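Response regulator (Pseudomonas putida, PDB 3HDV) probably acts in two-component signalling, its CheY-like receiver domain, the part present here, being the likely phosphoacceptor. Local coordinates at residues B[67-70]-B[71-74]. Numbering follows the deposited sequence.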
# COMPACT_ATOMS: atom_id res chain seq x y z
N GLY B 67 5.00 -17.98 3.81
CA GLY B 67 3.68 -18.11 3.20
C GLY B 67 3.37 -19.53 2.80
O GLY B 67 2.20 -19.96 2.87
N LEU B 68 4.38 -20.30 2.40
CA LEU B 68 4.10 -21.68 2.05
C LEU B 68 3.61 -22.50 3.29
O LEU B 68 2.65 -23.26 3.19
CB LEU B 68 5.31 -22.35 1.41
CG LEU B 68 5.36 -23.85 1.21
CD1 LEU B 68 4.19 -24.35 0.43
CD2 LEU B 68 6.70 -24.27 0.56
N ASP B 69 4.28 -22.34 4.42
CA ASP B 69 3.86 -23.04 5.64
C ASP B 69 2.46 -22.59 6.05
O ASP B 69 1.65 -23.41 6.47
CB ASP B 69 4.84 -22.77 6.78
CG ASP B 69 6.10 -23.62 6.70
OD1 ASP B 69 6.09 -24.68 6.06
OD2 ASP B 69 7.11 -23.23 7.30
N LEU B 70 2.15 -21.29 5.94
CA LEU B 70 0.83 -20.79 6.29
C LEU B 70 -0.24 -21.45 5.44
O LEU B 70 -1.25 -21.95 5.94
CB LEU B 70 0.75 -19.27 6.17
CG LEU B 70 -0.65 -18.62 6.13
CD1 LEU B 70 -1.41 -18.84 7.48
CD2 LEU B 70 -0.58 -17.13 5.83
N ILE B 71 -0.03 -21.48 4.13
CA ILE B 71 -0.94 -22.14 3.23
C ILE B 71 -1.16 -23.62 3.57
O ILE B 71 -2.30 -24.10 3.58
CB ILE B 71 -0.50 -21.96 1.71
CG1 ILE B 71 -0.53 -20.46 1.38
CG2 ILE B 71 -1.40 -22.76 0.79
CD1 ILE B 71 0.13 -20.06 0.04
N ARG B 72 -0.09 -24.34 3.85
CA ARG B 72 -0.19 -25.74 4.27
C ARG B 72 -1.07 -25.90 5.50
O ARG B 72 -1.93 -26.77 5.53
CB ARG B 72 1.19 -26.30 4.60
CG ARG B 72 1.89 -26.97 3.47
CD ARG B 72 3.37 -26.92 3.77
NE ARG B 72 4.16 -27.44 2.68
CZ ARG B 72 5.47 -27.29 2.58
NH1 ARG B 72 6.14 -26.63 3.51
NH2 ARG B 72 6.12 -27.82 1.55
N THR B 73 -0.89 -25.07 6.52
CA THR B 73 -1.76 -25.23 7.70
C THR B 73 -3.22 -24.88 7.39
O THR B 73 -4.15 -25.49 7.98
CB THR B 73 -1.31 -24.42 8.90
OG1 THR B 73 -1.45 -23.02 8.65
CG2 THR B 73 0.11 -24.78 9.28
N ILE B 74 -3.44 -23.90 6.49
CA ILE B 74 -4.81 -23.58 6.09
C ILE B 74 -5.48 -24.79 5.41
O ILE B 74 -6.61 -25.13 5.71
CB ILE B 74 -4.92 -22.29 5.23
CG1 ILE B 74 -4.54 -21.07 6.06
CG2 ILE B 74 -6.36 -22.12 4.70
CD1 ILE B 74 -4.27 -19.80 5.24
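R72 reaches back over L68 through a chi1 of -92°, off the staggered values, which sets its direction at the root, together with a chain extended from CG to NE; L68, one turn earlier on helix 67-75, holds CG trans to its own backbone N (chi1 168°). The guanidinium lies flat against the leucine: L68 CG sits 3.6 Å above the R72 guanidinium plane, over its centre, and L68 CD2 comes within 3.7 Å of R72 NH2. At the edge of the same group, R72 NH1 makes a salt bridge of 3.2 Å to D69 OD1, which lies in the guanidinium plane. The N-H...O angle is only 138°, and only OD1 meets the guanidinium, through NH1, so the pairing is one bent bond. With an alanine at L68, the guanidinium would probably lose the apolar cover on this face and be freer to swing from D69.

Farther along, L70 O accepts twice, from I74 N at 3.0 Å and from T73 OG1 at 2.9 Å; the hydroxyl also bonds to R44 of helix 40-49. On the side of the helix facing the sheet, L70 CD1 meets I74 CD1 at 3.8 Å, and both side chains pack on M56 of strand 53-58. Backbone i to i+4 bonds, such as I71 N to G67 O at 3.0 Å, confirm regular alpha-helix, here the connection between parallel strands 53-58 and 83-88 in the receiver fold. The chemistry is thus that of an amphipathic helix: an arginine resting on leucine and paired at its edge with an aspartate along the more exposed side, and aliphatic groups turned to the sheet.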